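Long-range contacts in 6-phospho-beta-d glycosidase (Streptococcus pyogenes, PDB 5FOO), which probably hydrolyses 6-phospho-beta-glucosides, and perhaps unphosphorylated beta-glucosides, as a retaining-type member of glycoside hydrolase family 1: residues G12-P17 with N71-S76; H56-D61 with L96-R101; D61-A66 with L107-R112; V102-L107 with G154-D159. The protein carries 1 engineered substitution. All blocks are in the same frame, centred on the assembly; numbering follows the deposited sequence.

Interaction 1: residues G12-P17 with N71-S76; sequences GATSGP and NSYRTS
Gly-12 and Thr-14 hold the peptide groups of Arg-74 from the neighbouring strand. Arg-74 N gives a nearly straight bond to Gly-12 O (3.2 Å, 170° at the hydrogen), and Thr-14 N donates to Arg-74 O at 2.9 Å, so that Ala-13 is paired with Arg-74 in a parallel bridge. The side chains of this pair share one face of the sheet. Ala-13 CB sits over a face of the guanidinium, 3.6 Å from Arg-74 NE; a methyl is small enough for the flat group to lie close to the strand, and the arginine reaches this position by bending at chi2 (-105°) and chi3 (-65°). Just past the bridge, Thr-14 lies side by side with Thr-75, and its CG2 comes 3.3 Å from Tyr-73 OH, whose ring lies on the face opposite Arg-74. Further along, Gly-16 N donates to Ser-76 OG over 2.8 Å; having no side chain, Gly-16 can let its backbone pass close to Ser-76.

Two waters extend the pairing. One joins Gly-12 N to Ser-72 O where the strands stand too far apart for a direct bond, and the other joins Thr-14 O to Arg-74 NH1. In the next shell, Arg-74 NH2 donates to Ser-365 O across the barrel interior. Ser-15, its side chain about 5 Å from the 6-phosphocyclophellitol between nearest atoms, is the N-cap of the short helix 16-19, with its OG also bonded to Gln-18 of the pocket. These are the first two strands of a (beta/alpha)8 barrel, whose C-terminal ends lead to the ligand pocket.

Interaction 2: residues H56-D61 with L96-R101; sequences HQIESD and LAYYNR
Glu-59 OE2 accepts two partners: Arg-101 NE at 2.9 Å, and a water that also donates to Arg-101 O. The other carboxylate oxygen, Glu-59 OE1, takes Arg-101 NH2 at 3.0 Å in an almost straight bond. Each oxygen uses its syn lone pair, and the carboxylate and guanidinium planes are only 7° apart, so the two groups meet side-on as a flat, doubly bonded salt bridge. Such a fork needs both NE and an NH, which arginine alone among the basic side chains offers. Glu-59 does not start out aimed at its partner; a bend at chi2 (86°) brings the carboxylate across to it. Arg-101 NH2 also donates to Tyr-55 O, and the guanidinium makes a cation-pi contact with the Tyr-55 ring, so its rotation is fixed from more than one direction.

Beneath the ion pair the contact turns apolar. Ile-58 CG2 passes 3.9 Å from Arg-101 NH2 and 4.2 Å from Tyr-98 CE1, while Ile-58 CB approaches Tyr-98 OH at 3.9 Å. A branched aliphatic residue suits this buried place: CG2 meets Tyr-98 and Arg-101, while the CG1-CD1 arm turns to Val-102 and Tyr-73. Tyr-98 also has a cation-pi partner in Arg-81.

The two helices run side by side and nearly parallel, the axes of these short segments 10.3 Å apart and inclined by 13°, as adjacent outer helices of the barrel do. Ile-58 lies on the inner side, towards strand 72-76, whereas Asn-100 faces Phe-153 at the end of helix 136-153.

Interaction 3: residues D61-A66 with L107-R112; sequences DLTLLA and LANGIR. With EDO (1,2-ethanediol), chain I.
Ala-66 and Asn-109 bring the two backbones together, with 6.1 Å between Ala-66 CA and Asn-109 CA. Segment 61-66 is helical throughout, but 107-112 is the place where outer helix 93-108 of the (beta/alpha)8 barrel stops, beside the C-terminal part of helix 54-67. Asn-109 is the first residue to leave helical angles, and Gly-110, with phi at 66°, completes a Schellman motif in which Gly-110 N bonds to Leu-107 O and Ile-111 N to Cys-106 O. Glycine takes up such a positive phi without strain, and the chain then turns into strand 112-116.

The turn delivers two side chains to the other helix. Ile-111, extended at its end (chi2 172°), pushes CD1 to 3.6 Å from Leu-62 O, and the same methyl lies 4.0 Å from Leu-62 CD2 and 4.1 Å from Ala-66 CB. Ala-66 is short enough to let the turn approach: its CB comes within 3.7 Å of Asn-109 O. On the more exposed side the Asn-109 side chain crosses Thr-63 at about a right angle. A water accepts from Asn-109 ND2 at 2.9 Å and stands 3.1 Å from Thr-63 OG1, linking the two. Both side chains are also tied to their own helices, Asn-109 ND2 to Ala-105 O and Thr-63 OG1 to Glu-59 O.

No direct hydrogen bond joins the segments. The contact therefore rests on the shape of an aliphatic patch, continued inward by Tyr-73, with a polar margin bridged by water; the amide and hydroxyl suit that margin because each meets its helix and the solvent molecule at once.

Interaction 4: residues V102-L107 with G154-D159; sequences VIDACL and GDRVKD. With EDO (1,2-ethanediol), chain H.
Asp-104 and Arg-156 link two elements of the (beta/alpha)8 barrel: helix 93-108 and the loop that leads from helix 136-153 into strand 159-161.

The charged part is a salt-bridge network of three residues. Arg-156 NH1 donates to Asp-104 OD1 at 2.8 Å, reaching the oxygen from above the carboxylate plane, 40° out of it. Asp-155 is gripped side-on by the other nitrogens, with Arg-156 NE 3.0 Å from Asp-155 OD2 and Arg-156 NH2 turned to OD1. Arg-156 NH2 also donates to Asn-100 OD1. Arginine fits here because its three nitrogens can answer acceptors on separate sides, and the flanking carboxylates would be expected to favour its positive charge.

The apolar part lies next to it. A bend at chi3 (-64°) turns the guanidinium so that Ile-103 CG2 lies over one face and Asp-104 OD1 at its edge. Ile-103 CG2 also packs 3.7 Å from Arg-156 CB, while Leu-107 CD1 comes equally near to Arg-156 CG, so the arginine's aliphatic stem is used too. Deeper in, Val-157 also touches Ile-115 of strand 112-116, and its CG2 meets both Ile-103 CG1 and Ile-103 CD1 at 3.7 Å.

The four contacts occupy one sector of the (beta/alpha)8 barrel, their centres 11 to 12 Å apart. Interaction 1 lies inside, between strands 9-13 and 72-76; the other three lie farther out. Interactions 2 and 3 are successive parts of the same pairing of helices 54-67 and 93-108, and interaction 4 uses the latter helix again to reach the next loop. Along the chain, interactions 1, 2 and 3 interleave, as consecutive beta-alpha units require, whereas 4 opens after 1 and 2 have closed. Tyr-73 touches residues of all three outer contacts, and an Arg-112 to Asp-159 salt bridge connects 3 with 4, so the wall beside the ligand pocket is continuous with its helical layer.

Interaction 1: residues G12-P17 with N71-S76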
# COMPACT_ATOMS: atom_id res chain seq x y z
N GLY A 12 -4.37 -9.65 -7.55
CA GLY A 12 -3.70 -8.39 -7.60
C GLY A 12 -4.41 -7.40 -6.74
O GLY A 12 -5.46 -7.69 -6.18
N ALA A 13 -3.74 -6.26 -6.62
CA ALA A 13 -4.07 -5.19 -5.77
C ALA A 13 -4.32 -3.87 -6.56
O ALA A 13 -3.62 -3.55 -7.55
CB ALA A 13 -2.94 -4.98 -4.81
N THR A 14 -5.28 -3.10 -6.04
CA THR A 14 -5.67 -1.76 -6.45
C THR A 14 -6.15 -1.01 -5.18
O THR A 14 -5.97 -1.52 -4.05
CB THR A 14 -6.69 -1.81 -7.61
OG1 THR A 14 -6.88 -0.52 -8.16
CG2 THR A 14 -8.05 -2.39 -7.20
N SER A 15 -6.71 0.17 -5.37
CA SER A 15 -7.32 0.94 -4.31
C SER A 15 -8.59 1.62 -4.84
O SER A 15 -8.77 1.75 -6.05
CB SER A 15 -6.32 1.97 -3.80
OG SER A 15 -6.11 2.98 -4.74
N GLY A 16 -9.48 2.01 -3.95
CA GLY A 16 -10.72 2.73 -4.34
C GLY A 16 -10.40 4.00 -5.18
O GLY A 16 -10.97 4.21 -6.26
N PRO A 17 -9.48 4.84 -4.69
CA PRO A 17 -9.19 6.08 -5.41
C PRO A 17 -8.58 5.87 -6.81
O PRO A 17 -8.85 6.66 -7.71
CB PRO A 17 -8.22 6.81 -4.47
CG PRO A 17 -8.49 6.25 -3.12
CD PRO A 17 -8.82 4.80 -3.38
N ASN A 71 -7.63 -15.89 -7.34
CA ASN A 71 -8.49 -16.35 -6.21
C ASN A 71 -8.72 -15.34 -5.08
O ASN A 71 -9.44 -15.64 -4.10
CB ASN A 71 -7.92 -17.64 -5.64
CG ASN A 71 -6.56 -17.43 -5.01
OD1 ASN A 71 -6.25 -16.34 -4.48
ND2 ASN A 71 -5.76 -18.49 -4.98
N SER A 72 -8.17 -14.14 -5.24
CA SER A 72 -8.20 -13.10 -4.25
C SER A 72 -8.03 -11.73 -4.97
O SER A 72 -7.58 -11.69 -6.11
CB SER A 72 -7.13 -13.34 -3.22
OG SER A 72 -5.88 -13.54 -3.83
N TYR A 73 -8.53 -10.66 -4.34
CA TYR A 73 -8.53 -9.29 -4.91
C TYR A 73 -8.47 -8.32 -3.73
O TYR A 73 -9.36 -8.35 -2.89
CB TYR A 73 -9.81 -9.03 -5.71
CG TYR A 73 -10.01 -7.66 -6.36
CD1 TYR A 73 -9.39 -7.32 -7.56
CD2 TYR A 73 -10.86 -6.71 -5.79
CE1 TYR A 73 -9.66 -6.07 -8.21
CE2 TYR A 73 -11.11 -5.49 -6.40
CZ TYR A 73 -10.50 -5.16 -7.61
OH TYR A 73 -10.78 -3.91 -8.20
N ARG A 74 -7.45 -7.44 -3.71
CA ARG A 74 -7.35 -6.38 -2.71
C ARG A 74 -7.68 -5.03 -3.31
O ARG A 74 -7.11 -4.63 -4.33
CB ARG A 74 -5.97 -6.35 -2.07
CG ARG A 74 -5.88 -5.45 -0.83
CD ARG A 74 -5.14 -4.14 -1.06
NE ARG A 74 -3.72 -4.32 -1.39
CZ ARG A 74 -2.82 -3.31 -1.44
NH1 ARG A 74 -3.17 -2.03 -1.18
NH2 ARG A 74 -1.56 -3.56 -1.69
N THR A 75 -8.66 -4.38 -2.71
CA THR A 75 -8.93 -2.99 -2.96
C THR A 75 -9.14 -2.22 -1.63
O THR A 75 -8.87 -2.73 -0.57
CB THR A 75 -10.13 -2.82 -3.93
OG1 THR A 75 -10.16 -1.48 -4.48
CG2 THR A 75 -11.46 -3.14 -3.28
N SER A 76 -9.58 -0.98 -1.70
CA SER A 76 -9.83 -0.22 -0.51
C SER A 76 -11.22 0.35 -0.55
O SER A 76 -11.80 0.55 -1.62
CB SER A 76 -8.77 0.87 -0.30
OG SER A 76 -8.94 1.96 -1.21
O HOH W 1 -7.24 -9.94 -8.24
O HOH W 2 -5.58 -0.51 -1.28

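Interaction 2: residues H56-D61 with L96-R101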
# COMPACT_ATOMS: atom_id res chain seq x y z
N HIS A 56 -18.57 1.46 -12.16
CA HIS A 56 -19.47 0.80 -13.07
C HIS A 56 -19.05 -0.63 -13.38
O HIS A 56 -19.89 -1.50 -13.46
CB HIS A 56 -19.60 1.61 -14.34
CG HIS A 56 -20.19 2.97 -14.15
ND1 HIS A 56 -19.46 4.13 -14.32
CD2 HIS A 56 -21.46 3.36 -13.88
CE1 HIS A 56 -20.26 5.17 -14.12
NE2 HIS A 56 -21.47 4.74 -13.85
N GLN A 57 -17.76 -0.90 -13.50
CA GLN A 57 -17.29 -2.17 -14.04
C GLN A 57 -16.76 -3.22 -13.06
O GLN A 57 -16.22 -4.21 -13.48
CB GLN A 57 -16.18 -1.87 -15.07
CG GLN A 57 -16.70 -1.10 -16.28
CD GLN A 57 -15.73 -1.18 -17.46
OE1 GLN A 57 -15.35 -2.27 -17.88
NE2 GLN A 57 -15.28 -0.04 -17.95
N ILE A 58 -16.89 -3.00 -11.76
CA ILE A 58 -16.37 -3.96 -10.80
C ILE A 58 -16.87 -5.38 -11.04
O ILE A 58 -16.06 -6.35 -11.01
CB ILE A 58 -16.53 -3.47 -9.31
CG1 ILE A 58 -15.69 -4.35 -8.39
CG2 ILE A 58 -17.99 -3.46 -8.92
CD1 ILE A 58 -14.21 -4.34 -8.66
N GLU A 59 -18.15 -5.54 -11.31
CA GLU A 59 -18.70 -6.91 -11.52
C GLU A 59 -18.07 -7.56 -12.73
O GLU A 59 -17.52 -8.65 -12.62
CB GLU A 59 -20.22 -6.92 -11.78
CG GLU A 59 -21.09 -6.67 -10.59
CD GLU A 59 -21.32 -5.20 -10.31
OE1 GLU A 59 -20.71 -4.30 -10.99
OE2 GLU A 59 -22.10 -4.97 -9.36
N SER A 60 -18.08 -6.87 -13.88
CA SER A 60 -17.46 -7.46 -15.09
C SER A 60 -15.95 -7.64 -14.95
O SER A 60 -15.41 -8.66 -15.39
CB SER A 60 -17.78 -6.67 -16.35
OG SER A 60 -17.34 -5.35 -16.19
N ASP A 61 -15.27 -6.71 -14.25
CA ASP A 61 -13.83 -6.86 -13.91
C ASP A 61 -13.57 -8.14 -13.10
O ASP A 61 -12.61 -8.92 -13.38
CB ASP A 61 -13.34 -5.67 -13.06
CG ASP A 61 -13.07 -4.37 -13.89
OD1 ASP A 61 -13.27 -4.39 -15.15
OD2 ASP A 61 -12.65 -3.34 -13.27
N LEU A 96 -22.64 2.50 0.58
CA LEU A 96 -22.91 1.20 1.18
C LEU A 96 -23.33 0.21 0.09
O LEU A 96 -22.73 -0.87 0.00
CB LEU A 96 -24.02 1.33 2.25
CG LEU A 96 -24.48 0.07 2.96
CD1 LEU A 96 -23.25 -0.51 3.66
CD2 LEU A 96 -25.75 0.31 3.86
N ALA A 97 -24.33 0.57 -0.72
CA ALA A 97 -24.76 -0.28 -1.87
C ALA A 97 -23.57 -0.54 -2.79
O ALA A 97 -23.47 -1.64 -3.28
CB ALA A 97 -25.89 0.38 -2.67
N TYR A 98 -22.66 0.45 -2.98
CA TYR A 98 -21.47 0.24 -3.84
C TYR A 98 -20.51 -0.84 -3.28
O TYR A 98 -20.12 -1.75 -3.99
CB TYR A 98 -20.68 1.53 -4.22
CG TYR A 98 -19.49 1.17 -5.05
CD1 TYR A 98 -19.64 0.72 -6.36
CD2 TYR A 98 -18.21 1.17 -4.52
CE1 TYR A 98 -18.55 0.32 -7.11
CE2 TYR A 98 -17.12 0.78 -5.26
CZ TYR A 98 -17.29 0.35 -6.57
OH TYR A 98 -16.20 -0.08 -7.31
N TYR A 99 -20.15 -0.76 -2.01
CA TYR A 99 -19.19 -1.72 -1.43
C TYR A 99 -19.86 -3.12 -1.25
O TYR A 99 -19.21 -4.18 -1.41
CB TYR A 99 -18.49 -1.13 -0.17
CG TYR A 99 -17.54 -0.02 -0.58
CD1 TYR A 99 -16.43 -0.32 -1.36
CD2 TYR A 99 -17.77 1.34 -0.23
CE1 TYR A 99 -15.58 0.67 -1.79
CE2 TYR A 99 -16.93 2.34 -0.67
CZ TYR A 99 -15.85 2.00 -1.45
OH TYR A 99 -15.01 2.98 -1.95
N ASN A 100 -21.18 -3.11 -1.07
CA ASN A 100 -21.90 -4.39 -1.10
C ASN A 100 -21.81 -5.05 -2.50
O ASN A 100 -21.59 -6.25 -2.56
CB ASN A 100 -23.31 -4.27 -0.55
CG ASN A 100 -23.35 -4.33 0.97
OD1 ASN A 100 -22.58 -5.08 1.59
ND2 ASN A 100 -24.23 -3.51 1.60
N ARG A 101 -21.88 -4.25 -3.57
CA ARG A 101 -21.71 -4.77 -4.96
C ARG A 101 -20.30 -5.36 -5.10
O ARG A 101 -20.17 -6.49 -5.53
CB ARG A 101 -21.92 -3.68 -6.04
CG ARG A 101 -23.35 -3.35 -6.44
CD ARG A 101 -23.46 -2.14 -7.41
NE ARG A 101 -22.55 -2.25 -8.57
CZ ARG A 101 -21.89 -1.23 -9.15
NH1 ARG A 101 -22.03 0.01 -8.74
NH2 ARG A 101 -21.09 -1.47 -10.17
O HOH W 3 -22.19 -7.16 -7.16

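Interaction 3: residues D61-A66 with L107-R112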
# COMPACT_ATOMS: atom_id res chain seq x y z
N ASP A 61 -15.27 -6.71 -14.25
CA ASP A 61 -13.83 -6.86 -13.91
C ASP A 61 -13.57 -8.14 -13.10
O ASP A 61 -12.61 -8.92 -13.38
CB ASP A 61 -13.34 -5.67 -13.06
CG ASP A 61 -13.07 -4.37 -13.89
OD1 ASP A 61 -13.27 -4.39 -15.15
OD2 ASP A 61 -12.65 -3.34 -13.27
N LEU A 62 -14.37 -8.36 -12.05
CA LEU A 62 -14.09 -9.57 -11.21
C LEU A 62 -14.38 -10.88 -11.97
O LEU A 62 -13.65 -11.84 -11.87
CB LEU A 62 -14.85 -9.52 -9.89
CG LEU A 62 -14.32 -8.38 -8.99
CD1 LEU A 62 -15.36 -8.13 -7.94
CD2 LEU A 62 -13.00 -8.75 -8.34
N THR A 63 -15.39 -10.85 -12.82
CA THR A 63 -15.64 -11.95 -13.71
C THR A 63 -14.40 -12.20 -14.60
O THR A 63 -13.93 -13.34 -14.68
CB THR A 63 -16.95 -11.71 -14.52
OG1 THR A 63 -18.03 -11.67 -13.61
CG2 THR A 63 -17.21 -12.83 -15.51
N LEU A 64 -13.83 -11.16 -15.18
CA LEU A 64 -12.60 -11.32 -15.96
C LEU A 64 -11.44 -11.83 -15.17
O LEU A 64 -10.72 -12.72 -15.62
CB LEU A 64 -12.21 -10.01 -16.60
CG LEU A 64 -10.98 -10.05 -17.54
CD1 LEU A 64 -11.21 -10.82 -18.86
CD2 LEU A 64 -10.61 -8.61 -17.80
N LEU A 65 -11.22 -11.24 -13.99
CA LEU A 65 -10.11 -11.69 -13.14
C LEU A 65 -10.29 -13.16 -12.68
O LEU A 65 -9.32 -13.91 -12.62
CB LEU A 65 -9.97 -10.75 -11.92
CG LEU A 65 -9.57 -9.31 -12.31
CD1 LEU A 65 -9.25 -8.47 -11.11
CD2 LEU A 65 -8.37 -9.26 -13.26
N ALA A 66 -11.53 -13.57 -12.40
CA ALA A 66 -11.79 -14.97 -12.11
C ALA A 66 -11.42 -15.82 -13.28
O ALA A 66 -10.76 -16.83 -13.09
CB ALA A 66 -13.24 -15.25 -11.74
N LEU A 107 -17.34 -12.67 -3.98
CA LEU A 107 -17.75 -14.02 -3.54
C LEU A 107 -18.45 -14.78 -4.67
O LEU A 107 -18.09 -15.90 -4.90
CB LEU A 107 -18.62 -13.97 -2.29
CG LEU A 107 -18.00 -13.28 -1.07
CD1 LEU A 107 -19.00 -13.36 0.08
CD2 LEU A 107 -16.69 -13.96 -0.73
N ALA A 108 -19.33 -14.13 -5.45
CA ALA A 108 -19.99 -14.81 -6.56
C ALA A 108 -18.98 -15.35 -7.56
O ALA A 108 -19.24 -16.35 -8.19
CB ALA A 108 -21.02 -13.92 -7.25
N ASN A 109 -17.80 -14.73 -7.67
CA ASN A 109 -16.77 -15.25 -8.56
C ASN A 109 -15.77 -16.16 -7.93
O ASN A 109 -14.81 -16.52 -8.59
CB ASN A 109 -16.09 -14.05 -9.26
CG ASN A 109 -16.96 -13.48 -10.36
OD1 ASN A 109 -17.15 -14.11 -11.42
ND2 ASN A 109 -17.56 -12.29 -10.11
N GLY A 110 -15.97 -16.56 -6.66
CA GLY A 110 -14.97 -17.32 -5.90
C GLY A 110 -13.64 -16.59 -5.56
O GLY A 110 -12.60 -17.21 -5.42
N ILE A 111 -13.70 -15.27 -5.48
CA ILE A 111 -12.56 -14.42 -5.15
C ILE A 111 -12.66 -13.99 -3.70
O ILE A 111 -13.64 -13.40 -3.29
CB ILE A 111 -12.49 -13.23 -6.14
CG1 ILE A 111 -12.13 -13.76 -7.55
CG2 ILE A 111 -11.42 -12.18 -5.76
CD1 ILE A 111 -12.23 -12.71 -8.63
N ARG A 112 -11.66 -14.32 -2.92
CA ARG A 112 -11.54 -13.80 -1.58
C ARG A 112 -11.36 -12.23 -1.59
O ARG A 112 -10.40 -11.73 -2.14
CB ARG A 112 -10.32 -14.41 -0.92
CG ARG A 112 -10.09 -13.95 0.54
CD ARG A 112 -8.80 -14.54 1.08
NE ARG A 112 -8.94 -15.95 1.35
CZ ARG A 112 -9.64 -16.48 2.37
NH1 ARG A 112 -10.22 -15.73 3.30
NH2 ARG A 112 -9.73 -17.80 2.48
C1 EDO I . -7.61 -17.63 -1.67
O1 EDO I . -8.74 -17.67 -0.82
C2 EDO I . -7.03 -19.03 -1.84
O2 EDO I . -6.84 -19.57 -0.54
O HOH W 4 -19.27 -10.24 -11.13

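Interaction 4: residues V102-L107 with G154-D159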
# COMPACT_ATOMS: atom_id res chain seq x y z
N VAL A 102 -19.26 -4.63 -4.69
CA VAL A 102 -17.90 -5.10 -4.79
C VAL A 102 -17.70 -6.45 -4.07
O VAL A 102 -17.13 -7.41 -4.59
CB VAL A 102 -16.87 -4.08 -4.16
CG1 VAL A 102 -15.48 -4.65 -4.27
CG2 VAL A 102 -16.92 -2.72 -4.82
N ILE A 103 -18.08 -6.47 -2.82
CA ILE A 103 -17.88 -7.69 -2.02
C ILE A 103 -18.71 -8.89 -2.55
O ILE A 103 -18.19 -10.04 -2.66
CB ILE A 103 -18.20 -7.39 -0.54
CG1 ILE A 103 -17.12 -6.39 0.04
CG2 ILE A 103 -18.34 -8.70 0.29
CD1 ILE A 103 -17.64 -5.51 1.12
N ASP A 104 -19.99 -8.65 -2.85
CA ASP A 104 -20.84 -9.76 -3.34
C ASP A 104 -20.33 -10.30 -4.68
O ASP A 104 -20.35 -11.50 -4.89
CB ASP A 104 -22.30 -9.35 -3.48
CG ASP A 104 -22.98 -9.10 -2.13
OD1 ASP A 104 -22.54 -9.60 -1.07
OD2 ASP A 104 -23.96 -8.32 -2.13
N ALA A 105 -19.83 -9.41 -5.56
CA ALA A 105 -19.27 -9.85 -6.85
C ALA A 105 -17.99 -10.65 -6.62
O ALA A 105 -17.75 -11.66 -7.26
CB ALA A 105 -19.02 -8.65 -7.74
N CYS A 106 -17.21 -10.29 -5.61
CA CYS A 106 -16.05 -11.08 -5.28
C CYS A 106 -16.46 -12.52 -4.97
O CYS A 106 -15.94 -13.48 -5.59
CB CYS A 106 -15.25 -10.48 -4.11
SG CYS A 106 -14.09 -9.13 -4.50
N LEU A 107 -17.34 -12.67 -3.98
CA LEU A 107 -17.75 -14.02 -3.54
C LEU A 107 -18.45 -14.78 -4.67
O LEU A 107 -18.09 -15.90 -4.90
CB LEU A 107 -18.62 -13.97 -2.29
CG LEU A 107 -18.00 -13.28 -1.07
CD1 LEU A 107 -19.00 -13.36 0.08
CD2 LEU A 107 -16.69 -13.96 -0.73
N GLY A 154 -18.47 -7.18 7.51
CA GLY A 154 -17.66 -8.25 8.18
C GLY A 154 -18.20 -9.67 8.23
O GLY A 154 -17.47 -10.65 8.59
N ASP A 155 -19.44 -9.79 7.81
CA ASP A 155 -20.11 -11.09 7.66
C ASP A 155 -19.53 -11.75 6.47
O ASP A 155 -19.44 -12.97 6.45
CB ASP A 155 -21.65 -10.93 7.46
CG ASP A 155 -22.00 -10.07 6.23
OD1 ASP A 155 -21.41 -8.97 6.01
OD2 ASP A 155 -22.82 -10.52 5.46
N ARG A 156 -19.09 -10.94 5.48
CA ARG A 156 -18.54 -11.50 4.22
C ARG A 156 -17.05 -11.28 3.99
O ARG A 156 -16.38 -12.12 3.38
CB ARG A 156 -19.33 -10.97 3.04
CG ARG A 156 -20.73 -11.63 2.87
CD ARG A 156 -21.65 -10.72 2.03
NE ARG A 156 -21.83 -9.50 2.84
CZ ARG A 156 -22.08 -8.25 2.41
NH1 ARG A 156 -22.15 -7.94 1.10
NH2 ARG A 156 -22.20 -7.28 3.33
N VAL A 157 -16.54 -10.13 4.42
CA VAL A 157 -15.09 -9.89 4.41
C VAL A 157 -14.46 -10.37 5.72
O VAL A 157 -14.83 -9.91 6.82
CB VAL A 157 -14.79 -8.38 4.27
CG1 VAL A 157 -13.28 -8.12 4.31
CG2 VAL A 157 -15.44 -7.82 3.01
N LYS A 158 -13.49 -11.26 5.57
CA LYS A 158 -12.73 -11.80 6.68
C LYS A 158 -11.27 -11.38 6.71
O LYS A 158 -10.49 -11.88 7.53
CB LYS A 158 -12.77 -13.34 6.58
CG LYS A 158 -14.18 -13.96 6.67
CD LYS A 158 -15.12 -13.28 7.65
CE LYS A 158 -16.34 -14.15 8.00
NZ LYS A 158 -17.32 -13.50 8.91
N ASP A 159 -10.88 -10.49 5.80
CA ASP A 159 -9.48 -10.14 5.60
C ASP A 159 -9.37 -8.64 5.45
O ASP A 159 -9.74 -8.09 4.41
CB ASP A 159 -8.95 -10.81 4.35
CG ASP A 159 -8.81 -12.32 4.53
OD1 ASP A 159 -7.83 -12.81 5.15
OD2 ASP A 159 -9.69 -12.99 3.95
C1 EDO H . -9.21 -15.54 6.26
O1 EDO H . -7.84 -15.15 6.17
C2 EDO H . -9.63 -15.72 7.68
O2 EDO H . -8.63 -15.09 8.44